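Caprin-2 (Danio rerio, PDB 4OUS) probably takes part in canonical Wnt signalling through its C1q domain, which here forms a trimer carrying bound calcium. Local coordinates at residues F57-L62 and V66-N71; D28-N33 and F38-G43; E77-A82 and A98-F103; L4-S9 and G51-I56. The protein carries 1 engineered substitution. One frame throughout, in Å; residues are numbered along the deposited sequence. Where two conformers were deposited one is given.

Interaction 1. Residues F57-L62 and V66-N71; sequences FHILKL and VPLYIN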
loop_
_atom_site.group_PDB
_atom_site.type_symbol
_atom_site.label_atom_id
_atom_site.label_comp_id
_atom_site.label_asym_id
_atom_site.label_seq_id
_atom_site.Cartn_x
_atom_site.Cartn_y
_atom_site.Cartn_z
ATOM N N PHE A 57 -3.339 -2.630 -4.681
ATOM C CA PHE A 57 -2.610 -3.157 -5.824
ATOM C C PHE A 57 -1.251 -2.494 -5.951
ATOM O O PHE A 57 -1.068 -1.341 -5.554
ATOM C CB PHE A 57 -3.414 -3.005 -7.128
ATOM C CG PHE A 57 -3.670 -1.584 -7.550
ATOM C CD1 PHE A 57 -2.772 -0.921 -8.374
ATOM C CD2 PHE A 57 -4.824 -0.923 -7.168
ATOM C CE1 PHE A 57 -3.009 0.383 -8.789
ATOM C CE2 PHE A 57 -5.060 0.382 -7.586
ATOM C CZ PHE A 57 -4.155 1.025 -8.398
ATOM N N HIS A 58 -0.311 -3.245 -6.518
ATOM C CA HIS A 58 1.051 -2.804 -6.787
ATOM C C HIS A 58 1.433 -3.361 -8.144
ATOM O O HIS A 58 1.510 -4.584 -8.282
ATOM C CB HIS A 58 2.030 -3.323 -5.729
ATOM C CG HIS A 58 1.889 -2.674 -4.391
ATOM N ND1 HIS A 58 0.992 -3.095 -3.432
ATOM C CD2 HIS A 58 2.557 -1.628 -3.856
ATOM C CE1 HIS A 58 1.114 -2.326 -2.364
ATOM N NE2 HIS A 58 2.059 -1.432 -2.593
ATOM N N ILE A 59 1.668 -2.506 -9.136
ATOM C CA ILE A 59 1.933 -2.986 -10.487
ATOM C C ILE A 59 3.282 -2.455 -10.974
ATOM O O ILE A 59 3.485 -1.247 -11.032
ATOM C CB ILE A 59 0.815 -2.560 -11.461
ATOM C CG1 ILE A 59 -0.576 -2.984 -10.950
ATOM C CG2 ILE A 59 1.087 -3.105 -12.849
ATOM C CD1 ILE A 59 -0.799 -4.473 -10.853
ATOM N N LEU A 60 4.200 -3.355 -11.314
ATOM C CA LEU A 60 5.516 -2.962 -11.805
ATOM C C LEU A 60 5.471 -2.822 -13.321
ATOM O O LEU A 60 5.004 -3.737 -14.009
ATOM C CB LEU A 60 6.570 -3.995 -11.399
ATOM C CG LEU A 60 8.026 -3.584 -11.622
ATOM C CD1 LEU A 60 8.448 -2.542 -10.596
ATOM C CD2 LEU A 60 8.954 -4.792 -11.586
ATOM N N LYS A 61 5.949 -1.697 -13.847
ATOM C CA LYS A 61 5.953 -1.494 -15.295
ATOM C C LYS A 61 7.176 -2.094 -15.960
ATOM O O LYS A 61 8.222 -2.255 -15.328
ATOM C CB LYS A 61 5.873 -0.005 -15.639
ATOM C CG LYS A 61 7.150 0.790 -15.379
ATOM C CD LYS A 61 6.953 2.303 -15.559
ATOM C CE LYS A 61 6.523 2.693 -16.969
ATOM N NZ LYS A 61 7.578 2.412 -17.977
ATOM N N LEU A 62 7.040 -2.415 -17.244
ATOM C CA LEU A 62 8.198 -2.732 -18.066
ATOM C C LEU A 62 9.092 -1.505 -18.180
ATOM O O LEU A 62 8.622 -0.358 -18.152
ATOM C CB LEU A 62 7.787 -3.198 -19.464
ATOM C CG LEU A 62 6.959 -4.479 -19.564
ATOM C CD1 LEU A 62 6.849 -4.928 -21.014
ATOM C CD2 LEU A 62 7.568 -5.575 -18.719
ATOM N N VAL A 66 7.192 4.194 -22.109
ATOM C CA VAL A 66 5.754 4.416 -22.098
ATOM C C VAL A 66 5.346 4.428 -20.633
ATOM O O VAL A 66 5.696 3.508 -19.892
ATOM C CB VAL A 66 4.978 3.312 -22.850
ATOM C CG1 VAL A 66 3.480 3.602 -22.831
ATOM C CG2 VAL A 66 5.485 3.161 -24.278
ATOM N N PRO A 67 4.630 5.467 -20.194
ATOM C CA PRO A 67 4.218 5.514 -18.792
ATOM C C PRO A 67 3.167 4.464 -18.482
ATOM O O PRO A 67 2.427 4.028 -19.370
ATOM C CB PRO A 67 3.634 6.918 -18.649
ATOM C CG PRO A 67 3.134 7.236 -20.028
ATOM C CD PRO A 67 4.181 6.658 -20.934
ATOM N N LEU A 68 3.102 4.079 -17.215
ATOM C CA LEU A 68 2.113 3.129 -16.737
ATOM C C LEU A 68 0.970 3.857 -16.041
ATOM O O LEU A 68 1.198 4.612 -15.093
ATOM C CB LEU A 68 2.758 2.121 -15.788
ATOM C CG LEU A 68 1.828 1.032 -15.260
ATOM C CD1 LEU A 68 1.400 0.108 -16.385
ATOM C CD2 LEU A 68 2.466 0.235 -14.132
ATOM N N TYR A 69 -0.249 3.637 -16.521
ATOM C CA TYR A 69 -1.471 4.150 -15.908
ATOM C C TYR A 69 -2.378 2.974 -15.585
ATOM O O TYR A 69 -2.737 2.214 -16.494
ATOM C CB TYR A 69 -2.219 5.087 -16.850
ATOM C CG TYR A 69 -1.633 6.449 -17.111
ATOM C CD1 TYR A 69 -2.161 7.573 -16.479
ATOM C CD2 TYR A 69 -0.595 6.636 -18.023
ATOM C CE1 TYR A 69 -1.667 8.833 -16.730
ATOM C CE2 TYR A 69 -0.097 7.901 -18.283
ATOM C CZ TYR A 69 -0.636 8.994 -17.633
ATOM O OH TYR A 69 -0.144 10.259 -17.876
ATOM N N ILE A 70 -2.760 2.845 -14.320
ATOM C CA ILE A 70 -3.656 1.796 -13.851
ATOM C C ILE A 70 -4.900 2.428 -13.248
ATOM O O ILE A 70 -4.790 3.397 -12.490
ATOM C CB ILE A 70 -2.984 0.920 -12.765
ATOM C CG1 ILE A 70 -1.666 0.315 -13.251
ATOM C CG2 ILE A 70 -3.930 -0.158 -12.267
ATOM C CD1 ILE A 70 -1.826 -0.698 -14.353
ATOM N N ASN A 71 -6.074 1.877 -13.555
ATOM C CA ASN A 71 -7.306 2.268 -12.872
ATOM C C ASN A 71 -7.876 1.096 -12.088
ATOM O O ASN A 71 -7.999 -0.010 -12.628
ATOM C CB ASN A 71 -8.393 2.740 -13.847
ATOM C CG ASN A 71 -7.894 3.737 -14.866
ATOM O OD1 ASN A 71 -7.847 3.436 -16.065
ATOM N ND2 ASN A 71 -7.548 4.937 -14.410
#

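Interaction 2. Residues D28-N33 and F38-G43; sequences DLLHTN and FDTGSG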
loop_
_atom_site.group_PDB
_atom_site.type_symbol
_atom_site.label_atom_id
_atom_site.label_comp_id
_atom_site.label_asym_id
_atom_site.label_seq_id
_atom_site.Cartn_x
_atom_site.Cartn_y
_atom_site.Cartn_z
ATOM N N ASP A 28 -2.784 -14.451 -13.106
ATOM C CA ASP A 28 -2.779 -15.904 -13.248
ATOM C C ASP A 28 -2.588 -16.662 -11.939
ATOM O O ASP A 28 -3.023 -17.815 -11.822
ATOM C CB ASP A 28 -1.685 -16.324 -14.234
ATOM C CG ASP A 28 -0.313 -15.843 -13.810
ATOM O OD1 ASP A 28 -0.012 -14.649 -14.023
ATOM O OD2 ASP A 28 0.464 -16.650 -13.255
ATOM N N LEU A 29 -1.928 -16.037 -10.970
ATOM C CA LEU A 29 -1.549 -16.730 -9.753
ATOM C C LEU A 29 -2.344 -16.213 -8.566
ATOM O O LEU A 29 -2.560 -15.002 -8.436
ATOM C CB LEU A 29 -0.047 -16.564 -9.515
ATOM C CG LEU A 29 0.539 -17.326 -8.329
ATOM C CD1 LEU A 29 1.940 -17.795 -8.667
ATOM C CD2 LEU A 29 0.560 -16.473 -7.071
ATOM N N LEU A 30 -2.762 -17.130 -7.698
ATOM C CA LEU A 30 -3.446 -16.770 -6.464
ATOM C C LEU A 30 -2.762 -17.382 -5.249
ATOM O O LEU A 30 -2.445 -18.578 -5.241
ATOM C CB LEU A 30 -4.908 -17.224 -6.502
ATOM C CG LEU A 30 -5.859 -16.377 -7.341
ATOM C CD1 LEU A 30 -7.113 -17.156 -7.681
ATOM C CD2 LEU A 30 -6.223 -15.107 -6.585
ATOM N N HIS A 31 -2.547 -16.567 -4.222
ATOM C CA HIS A 31 -2.150 -17.084 -2.920
ATOM C C HIS A 31 -3.362 -17.458 -2.087
ATOM O O HIS A 31 -3.286 -18.364 -1.254
ATOM C CB HIS A 31 -1.311 -16.062 -2.162
ATOM C CG HIS A 31 0.053 -15.862 -2.739
ATOM N ND1 HIS A 31 0.496 -14.641 -3.195
ATOM C CD2 HIS A 31 1.074 -16.729 -2.932
ATOM C CE1 HIS A 31 1.731 -14.762 -3.647
ATOM N NE2 HIS A 31 2.107 -16.018 -3.496
ATOM N N THR A 32 -4.460 -16.719 -2.250
ATOM C CA THR A 32 -5.708 -16.990 -1.538
ATOM C C THR A 32 -6.889 -16.597 -2.409
ATOM O O THR A 32 -6.796 -15.667 -3.210
ATOM C CB THR A 32 -5.821 -16.216 -0.195
ATOM O OG1 THR A 32 -5.550 -14.825 -0.411
ATOM C CG2 THR A 32 -4.873 -16.763 0.862
ATOM N N ASN A 33 -8.002 -17.301 -2.236
ATOM C CA ASN A 33 -9.247 -16.960 -2.910
ATOM C C ASN A 33 -10.423 -17.451 -2.066
ATOM O O ASN A 33 -11.280 -18.202 -2.534
ATOM C CB ASN A 33 -9.282 -17.544 -4.329
ATOM C CG ASN A 33 -10.306 -16.859 -5.235
ATOM O OD1 ASN A 33 -10.873 -15.817 -4.902
ATOM N ND2 ASN A 33 -10.541 -17.453 -6.398
ATOM N N PHE A 38 -12.668 -14.297 -6.904
ATOM C CA PHE A 38 -11.759 -13.750 -7.904
ATOM C C PHE A 38 -11.651 -14.701 -9.084
ATOM O O PHE A 38 -11.496 -15.909 -8.898
ATOM C CB PHE A 38 -10.370 -13.490 -7.327
ATOM C CG PHE A 38 -9.468 -12.742 -8.266
ATOM C CD1 PHE A 38 -9.603 -11.373 -8.419
ATOM C CD2 PHE A 38 -8.503 -13.401 -9.012
ATOM C CE1 PHE A 38 -8.784 -10.672 -9.279
ATOM C CE2 PHE A 38 -7.670 -12.700 -9.872
ATOM C CZ PHE A 38 -7.815 -11.335 -10.007
ATOM N N ASP A 39 -11.735 -14.147 -10.289
ATOM C CA ASP A 39 -11.592 -14.901 -11.527
ATOM C C ASP A 39 -10.280 -14.537 -12.215
ATOM O O ASP A 39 -10.103 -13.404 -12.659
ATOM C CB ASP A 39 -12.776 -14.622 -12.448
ATOM C CG ASP A 39 -12.681 -15.374 -13.754
ATOM O OD1 ASP A 39 -12.850 -16.610 -13.735
ATOM O OD2 ASP A 39 -12.441 -14.736 -14.799
ATOM N N THR A 40 -9.358 -15.490 -12.304
ATOM C CA THR A 40 -8.024 -15.193 -12.816
ATOM C C THR A 40 -8.007 -14.736 -14.274
ATOM O O THR A 40 -7.242 -13.845 -14.636
ATOM C CB THR A 40 -7.092 -16.410 -12.688
ATOM O OG1 THR A 40 -7.667 -17.533 -13.365
ATOM C CG2 THR A 40 -6.857 -16.755 -11.234
ATOM N N GLY A 41 -8.842 -15.348 -15.108
ATOM C CA GLY A 41 -8.843 -15.059 -16.534
ATOM C C GLY A 41 -9.309 -13.662 -16.895
ATOM O O GLY A 41 -8.786 -13.036 -17.821
ATOM N N SER A 42 -10.300 -13.169 -16.162
ATOM C CA SER A 42 -10.856 -11.849 -16.423
ATOM C C SER A 42 -10.222 -10.792 -15.535
ATOM O O SER A 42 -10.318 -9.598 -15.816
ATOM C CB SER A 42 -12.364 -11.848 -16.198
ATOM O OG SER A 42 -12.654 -12.051 -14.823
ATOM N N GLY A 43 -9.601 -11.233 -14.443
ATOM C CA GLY A 43 -9.045 -10.318 -13.466
ATOM C C GLY A 43 -10.098 -9.660 -12.588
ATOM O O GLY A 43 -9.790 -8.703 -11.874
#

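Interaction 3. Residues E77-A82 and A98-F103; sequences EVMVSA and AVLQLF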
loop_
_atom_site.group_PDB
_atom_site.type_symbol
_atom_site.label_atom_id
_atom_site.label_comp_id
_atom_site.label_asym_id
_atom_site.label_seq_id
_atom_site.Cartn_x
_atom_site.Cartn_y
_atom_site.Cartn_z
ATOM N N GLU A 77 -16.730 2.143 -13.807
ATOM C CA GLU A 77 -16.314 3.426 -13.251
ATOM C C GLU A 77 -14.911 3.387 -12.649
ATOM O O GLU A 77 -14.584 2.474 -11.887
ATOM C CB GLU A 77 -17.312 3.861 -12.176
ATOM C CG GLU A 77 -17.037 5.223 -11.576
ATOM C CD GLU A 77 -18.050 5.626 -10.518
ATOM O OE1 GLU A 77 -18.998 4.855 -10.255
ATOM O OE2 GLU A 77 -17.888 6.723 -9.937
ATOM N N VAL A 78 -14.103 4.394 -12.963
ATOM C CA VAL A 78 -12.804 4.574 -12.330
ATOM C C VAL A 78 -12.986 5.012 -10.879
ATOM O O VAL A 78 -13.610 6.042 -10.608
ATOM C CB VAL A 78 -11.951 5.620 -13.084
ATOM C CG1 VAL A 78 -10.677 5.949 -12.307
ATOM C CG2 VAL A 78 -11.623 5.135 -14.487
ATOM N N MET A 79 -12.444 4.234 -9.948
ATOM C CA MET A 79 -12.557 4.561 -8.530
ATOM C C MET A 79 -11.303 5.251 -7.995
ATOM O O MET A 79 -11.405 6.306 -7.364
ATOM C CB MET A 79 -12.869 3.306 -7.721
ATOM C CG MET A 79 -14.117 2.563 -8.222
ATOM S SD MET A 79 -15.625 3.553 -8.471
ATOM C CE MET A 79 -16.098 3.850 -6.770
ATOM N N VAL A 80 -10.128 4.665 -8.231
ATOM C CA VAL A 80 -8.853 5.331 -7.967
ATOM C C VAL A 80 -7.897 4.949 -9.084
ATOM O O VAL A 80 -8.138 3.978 -9.805
ATOM C CB VAL A 80 -8.226 4.955 -6.585
ATOM C CG1 VAL A 80 -9.142 5.327 -5.430
ATOM C CG2 VAL A 80 -7.836 3.482 -6.517
ATOM N N SER A 81 -6.813 5.707 -9.225
ATOM C CA SER A 81 -5.846 5.450 -10.280
ATOM C C SER A 81 -4.418 5.530 -9.765
ATOM O O SER A 81 -4.157 6.044 -8.674
ATOM C CB SER A 81 -6.028 6.445 -11.427
ATOM O OG SER A 81 -7.353 6.403 -11.937
ATOM N N ALA A 82 -3.494 5.012 -10.566
ATOM C CA ALA A 82 -2.081 5.070 -10.231
ATOM C C ALA A 82 -1.265 5.318 -11.485
ATOM O O ALA A 82 -1.640 4.903 -12.578
ATOM C CB ALA A 82 -1.631 3.787 -9.548
ATOM N N ALA A 98 -8.182 1.246 -2.007
ATOM C CA ALA A 98 -9.478 1.874 -1.783
ATOM C C ALA A 98 -10.282 1.061 -0.785
ATOM O O ALA A 98 -10.085 -0.147 -0.656
ATOM C CB ALA A 98 -10.255 2.011 -3.088
ATOM N N VAL A 99 -11.179 1.734 -0.071
ATOM C CA VAL A 99 -12.223 1.048 0.678
ATOM C C VAL A 99 -13.541 1.413 0.016
ATOM O O VAL A 99 -13.915 2.587 -0.023
ATOM C CB VAL A 99 -12.257 1.428 2.169
ATOM C CG1 VAL A 99 -13.253 0.538 2.909
ATOM C CG2 VAL A 99 -10.871 1.316 2.777
ATOM N N LEU A 100 -14.226 0.408 -0.521
ATOM C CA LEU A 100 -15.411 0.630 -1.336
ATOM C C LEU A 100 -16.635 -0.054 -0.768
ATOM O O LEU A 100 -16.562 -1.183 -0.286
ATOM C CB LEU A 100 -15.196 0.113 -2.755
ATOM C CG LEU A 100 -14.010 0.666 -3.541
ATOM C CD1 LEU A 100 -13.953 -0.003 -4.902
ATOM C CD2 LEU A 100 -14.094 2.179 -3.681
ATOM N N GLN A 101 -17.768 0.636 -0.866
ATOM C CA GLN A 101 -19.068 0.051 -0.600
ATOM C C GLN A 101 -19.531 -0.667 -1.856
ATOM O O GLN A 101 -19.771 -0.027 -2.879
ATOM C CB GLN A 101 -20.073 1.132 -0.202
ATOM C CG GLN A 101 -21.479 0.619 0.032
ATOM C CD GLN A 101 -21.574 -0.248 1.267
ATOM O OE1 GLN A 101 -21.092 0.122 2.338
ATOM N NE2 GLN A 101 -22.189 -1.416 1.123
ATOM N N LEU A 102 -19.656 -1.987 -1.784
ATOM C CA LEU A 102 -20.078 -2.778 -2.933
ATOM C C LEU A 102 -21.454 -3.373 -2.702
ATOM O O LEU A 102 -21.858 -3.616 -1.565
ATOM C CB LEU A 102 -19.089 -3.904 -3.223
ATOM C CG LEU A 102 -17.642 -3.509 -3.509
ATOM C CD1 LEU A 102 -16.829 -4.760 -3.780
ATOM C CD2 LEU A 102 -17.551 -2.541 -4.674
ATOM N N PHE A 103 -22.157 -3.615 -3.801
ATOM C CA PHE A 103 -23.405 -4.359 -3.783
ATOM C C PHE A 103 -23.174 -5.711 -4.409
ATOM O O PHE A 103 -22.326 -5.844 -5.292
ATOM C CB PHE A 103 -24.494 -3.607 -4.532
ATOM C CG PHE A 103 -24.882 -2.328 -3.877
ATOM C CD1 PHE A 103 -25.957 -2.288 -3.006
ATOM C CD2 PHE A 103 -24.164 -1.167 -4.111
ATOM C CE1 PHE A 103 -26.319 -1.109 -2.387
ATOM C CE2 PHE A 103 -24.521 0.016 -3.497
ATOM C CZ PHE A 103 -25.600 0.045 -2.632
#

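Interaction 4. Residues L4-S9 and G51-I56; sequences LRVAFS and GAYVFI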
loop_
_atom_site.group_PDB
_atom_site.type_symbol
_atom_site.label_atom_id
_atom_site.label_comp_id
_atom_site.label_asym_id
_atom_site.label_seq_id
_atom_site.Cartn_x
_atom_site.Cartn_y
_atom_site.Cartn_z
ATOM N N LEU A 4 -19.464 -14.324 6.268
ATOM C CA LEU A 4 -18.698 -14.755 5.106
ATOM C C LEU A 4 -17.216 -14.433 5.261
ATOM O O LEU A 4 -16.853 -13.425 5.862
ATOM C CB LEU A 4 -19.241 -14.097 3.834
ATOM C CG LEU A 4 -19.864 -15.019 2.784
ATOM C CD1 LEU A 4 -20.577 -14.206 1.712
ATOM C CD2 LEU A 4 -18.807 -15.918 2.165
ATOM N N ARG A 5 -16.364 -15.301 4.726
ATOM C CA ARG A 5 -14.942 -15.011 4.629
ATOM C C ARG A 5 -14.602 -14.828 3.162
ATOM O O ARG A 5 -14.741 -15.757 2.367
ATOM C CB ARG A 5 -14.108 -16.123 5.260
ATOM C CG ARG A 5 -14.389 -16.300 6.743
ATOM C CD ARG A 5 -13.439 -17.286 7.395
ATOM N NE ARG A 5 -13.504 -17.194 8.851
ATOM C CZ ARG A 5 -12.788 -17.945 9.681
ATOM N NH1 ARG A 5 -11.949 -18.853 9.202
ATOM N NH2 ARG A 5 -12.914 -17.789 10.992
ATOM N N VAL A 6 -14.203 -13.617 2.795
ATOM C CA VAL A 6 -13.963 -13.301 1.401
ATOM C C VAL A 6 -12.654 -12.528 1.294
ATOM O O VAL A 6 -12.528 -11.428 1.843
ATOM C CB VAL A 6 -15.110 -12.462 0.798
ATOM C CG1 VAL A 6 -14.888 -12.253 -0.693
ATOM C CG2 VAL A 6 -16.465 -13.108 1.056
ATOM N N ALA A 7 -11.675 -13.102 0.605
ATOM C CA ALA A 7 -10.384 -12.456 0.427
ATOM C C ALA A 7 -9.656 -13.101 -0.723
ATOM O O ALA A 7 -9.694 -14.318 -0.880
ATOM C CB ALA A 7 -9.548 -12.551 1.699
ATOM N N PHE A 8 -8.975 -12.297 -1.530
ATOM C CA PHE A 8 -8.128 -12.840 -2.575
ATOM C C PHE A 8 -6.810 -12.094 -2.596
ATOM O O PHE A 8 -6.723 -10.933 -2.173
ATOM C CB PHE A 8 -8.797 -12.779 -3.958
ATOM C CG PHE A 8 -8.949 -11.389 -4.497
ATOM C CD1 PHE A 8 -7.988 -10.837 -5.328
ATOM C CD2 PHE A 8 -10.056 -10.630 -4.169
ATOM C CE1 PHE A 8 -8.131 -9.545 -5.803
ATOM C CE2 PHE A 8 -10.207 -9.350 -4.649
ATOM C CZ PHE A 8 -9.240 -8.806 -5.465
ATOM N N SER A 9 -5.788 -12.763 -3.114
ATOM C CA SER A 9 -4.494 -12.139 -3.277
ATOM C C SER A 9 -3.863 -12.753 -4.510
ATOM O O SER A 9 -3.541 -13.947 -4.519
ATOM C CB SER A 9 -3.647 -12.338 -2.027
ATOM O OG SER A 9 -2.539 -11.464 -2.027
ATOM N N GLY A 51 -21.512 -4.974 1.099
ATOM C CA GLY A 51 -20.666 -4.638 2.225
ATOM C C GLY A 51 -19.501 -3.762 1.822
ATOM O O GLY A 51 -19.395 -3.346 0.669
ATOM N N ALA A 52 -18.629 -3.480 2.787
ATOM C CA ALA A 52 -17.440 -2.671 2.560
ATOM C C ALA A 52 -16.253 -3.596 2.348
ATOM O O ALA A 52 -16.047 -4.534 3.122
ATOM C CB ALA A 52 -17.191 -1.735 3.728
ATOM N N TYR A 53 -15.486 -3.317 1.298
ATOM C CA TYR A 53 -14.350 -4.130 0.876
ATOM C C TYR A 53 -13.107 -3.264 0.713
ATOM O O TYR A 53 -13.205 -2.125 0.259
ATOM C CB TYR A 53 -14.662 -4.837 -0.450
ATOM C CG TYR A 53 -15.730 -5.908 -0.356
ATOM C CD1 TYR A 53 -15.387 -7.252 -0.370
ATOM C CD2 TYR A 53 -17.079 -5.580 -0.253
ATOM C CE1 TYR A 53 -16.349 -8.243 -0.282
ATOM C CE2 TYR A 53 -18.054 -6.570 -0.159
ATOM C CZ TYR A 53 -17.680 -7.904 -0.176
ATOM O OH TYR A 53 -18.617 -8.909 -0.086
ATOM N N VAL A 54 -11.949 -3.814 1.059
ATOM C CA VAL A 54 -10.664 -3.147 0.911
ATOM C C VAL A 54 -9.926 -3.753 -0.274
ATOM O O VAL A 54 -9.879 -4.973 -0.402
ATOM C CB VAL A 54 -9.814 -3.310 2.184
ATOM C CG1 VAL A 54 -8.448 -2.664 2.014
ATOM C CG2 VAL A 54 -10.543 -2.745 3.390
ATOM N N PHE A 55 -9.356 -2.898 -1.126
ATOM C CA PHE A 55 -8.533 -3.330 -2.258
ATOM C C PHE A 55 -7.178 -2.658 -2.213
ATOM O O PHE A 55 -7.077 -1.497 -1.827
ATOM C CB PHE A 55 -9.221 -3.007 -3.584
ATOM C CG PHE A 55 -10.520 -3.710 -3.742
ATOM C CD1 PHE A 55 -11.704 -3.100 -3.353
ATOM C CD2 PHE A 55 -10.559 -5.015 -4.201
ATOM C CE1 PHE A 55 -12.907 -3.768 -3.446
ATOM C CE2 PHE A 55 -11.755 -5.685 -4.297
ATOM C CZ PHE A 55 -12.935 -5.065 -3.916
ATOM N N ILE A 56 -6.142 -3.383 -2.625
ATOM C CA ILE A 56 -4.784 -2.859 -2.708
ATOM C C ILE A 56 -4.149 -3.420 -3.981
ATOM O O ILE A 56 -4.385 -4.586 -4.332
ATOM C CB ILE A 56 -3.922 -3.259 -1.475
ATOM C CG1 ILE A 56 -4.654 -3.021 -0.153
ATOM C CG2 ILE A 56 -2.575 -2.544 -1.501
ATOM C CD1 ILE A 56 -3.889 -3.509 1.067
#

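Interaction 1. Residues F57-L62 and V66-N71
K61 makes the polar part of this contact. Its NZ donates to V66 O across the turn (2.9 Å) and to the carbonyl oxygen of L62, its own neighbour. The second bond runs nearly along the C=O axis of L62, at 177°, whereas V66 is met with the ammonium tilted out of its carbonyl plane. Bends at chi3 and chi4 curl the lysine back so that one nitrogen can serve both carbonyls. A methionine in its place would probably leave the two oxygens without their shared donor and set the short turn between the segments free to shift.

The rest is apolar. L68 extends its CD2 branch between I59 and K61: CD2 lies 3.7 Å from K61 CB and 3.8 Å from I59 CG2, the leucine and isoleucine side chains crossing at about a right angle. I70 divides its branches, CD1 packing on I59 CG2 at 4.1 Å while CG2 approaches F57 CE1 obliquely at 3.6 Å. With CG placed between backbone N and carbonyl carbon (chi1 65°), the F57 ring slides past I70 and continues to A82.

The two strands belong to different sheets and run 9.0 Å apart at closest approach, 156° between their directions. Side chains interleaved between facing sheets in this way form the hydrophobic filling of the C1q/TNF jelly-roll sandwich.

Interaction 2. Residues D28-N33 and F38-G43
N33 OD1 accepts the backbone N-H of F38 at 3.1 Å, in the carbonyl plane and on a lone pair, with an N-H...O angle of 157°. The other half of the same amide answers: N33 ND2 donates to F38 O, also at 3.1 Å, with F38 O lying 22° out of the plane of the N33 amide. One side chain thus reads both backbone groups of one residue, much as a neighbouring strand would, and so ties strand 29-34 in one sheet of the jelly roll to the short strand 38-39 in the other. The reach depends on the extended first torsion, which sets CG opposite the backbone N. A leucine here would remove both polar ends and would probably leave the N-H and C=O of F38 without these partners, loosening the chain at the margin of the sandwich.

Beside the amide lies a small apolar patch. L30 parts its methyls: CD2 comes obliquely to F38 CD2 at 3.7 Å, and CD1 packs on T40 CG2 at 3.6 Å. That methyl of T40 also leans toward D28 O, where the chain makes a classic beta bulge, D28 and L29 both facing A11. Inward, the F38 ring stacks on F8; outward, H31 and T32 meet the second subunit.

Beyond F38 the chain turns in an Asx motif. D39 OD2 receives the N-H of S42 from 35° outside the carboxylate plane and, on its anti lone pair, the hydroxyl S42 OG at 2.7 Å.

Interaction 3. Residues E77-A82 and A98-F103
M79 overlaps L100 with two separate atoms, its terminal methyl and its CG. CE meets L100 CD2 at 4.0 Å, and CG lies 4.2 Å from L100 CD1, so the methionine meets both branches of the leucine with the carbons on either side of its sulfur, which itself stands back, and the side chains pass at a slant. This depends on a strongly bent methionine: with chi2 near -50° and chi3 near -73° the chain doubles back and brings CE to the leucine instead of extending past it.

One step along, V80 CG1 faces A98 CB at 4.2 Å, a looser touch between a branched and a minimal side chain. Adjacent strand residues usually point to opposite faces, yet M79 and V80 both turn toward strand 93-102. The reason is a classic beta bulge in which both face L72 of the neighbouring strand 68-74.

Strands 77-84 and 93-102 come from the two different sheets of the C1q jelly roll, and these apolar pairs close the sandwich along one margin, since 93-102 is the outermost strand of its sheet within the chain. A polar link between the sheets lies nearby, from S81 O to N96 ND2.

The same margin is a subunit interface. The third subunit packs H31 on M79 and T126 on V80, and its S9 OG and T32 OG1 hydrogen-bond to the backbone N and O of V99.

Interaction 4. Residues L4-S9 and G51-I56
Within the five-stranded sheet of the C1q jelly roll, strands 7-12 and 51-60 both flank strand 125-134, so residues V6 and F8 meet Y53 and F55 across an intervening strand. The CA atoms of V6 and Y53 are 9.2 Å apart and those of F8 and F55 9.5 Å, about two strand spacings, and only side chains can bridge that distance.

F8 and F55 touch rim to rim. CE2 of F8 lies 4.0 Å from CE2 of F55, each atom near the plane of the other ring, which makes this an edge-to-edge meeting and not a stack. The two side chains cross at about a right angle. Neither CB is aimed at the other segment; the rings come together because F8 takes chi1 of 69°, with CG between its backbone N and carbonyl carbon, while F55 takes -62°.

Nearer the chain start, V6 CG1 approaches the edge of the Y53 ring at CE1, 4.3 Å away. L131 of the middle strand touches both V6 and Y53. The Y53 hydroxyl is held by A49 O. F8 is also met edge-to-face by F127.

With methyl and ring C-H groups alone in contact, and four buried residues, the contact is purely apolar, and it probably contributes by burying hydrophobic surface and not by any directional bond.

The four contacts form a connected set through the sandwich. Interactions 1 and 4 lie 22 Å apart, centre to centre, on successive parts of strand 51-60. Interaction 2 adjoins interaction 4 at 13 Å, where H31 N probably donates to S9 O (2.8 Å). On the far side, interaction 3 joins interactions 4 and 1 through probable backbone hydrogen bonds, L100 N to Y53 O and A82 N to I70 O respectively (both 2.8 Å). Interactions 1 and 2 lie on opposite sides of the chain's centre, 18 Å apart. The L60 side chain in interaction 1 is about 8 Å from a bound calcium ion, and all four contacts border neighbouring subunits of the trimer.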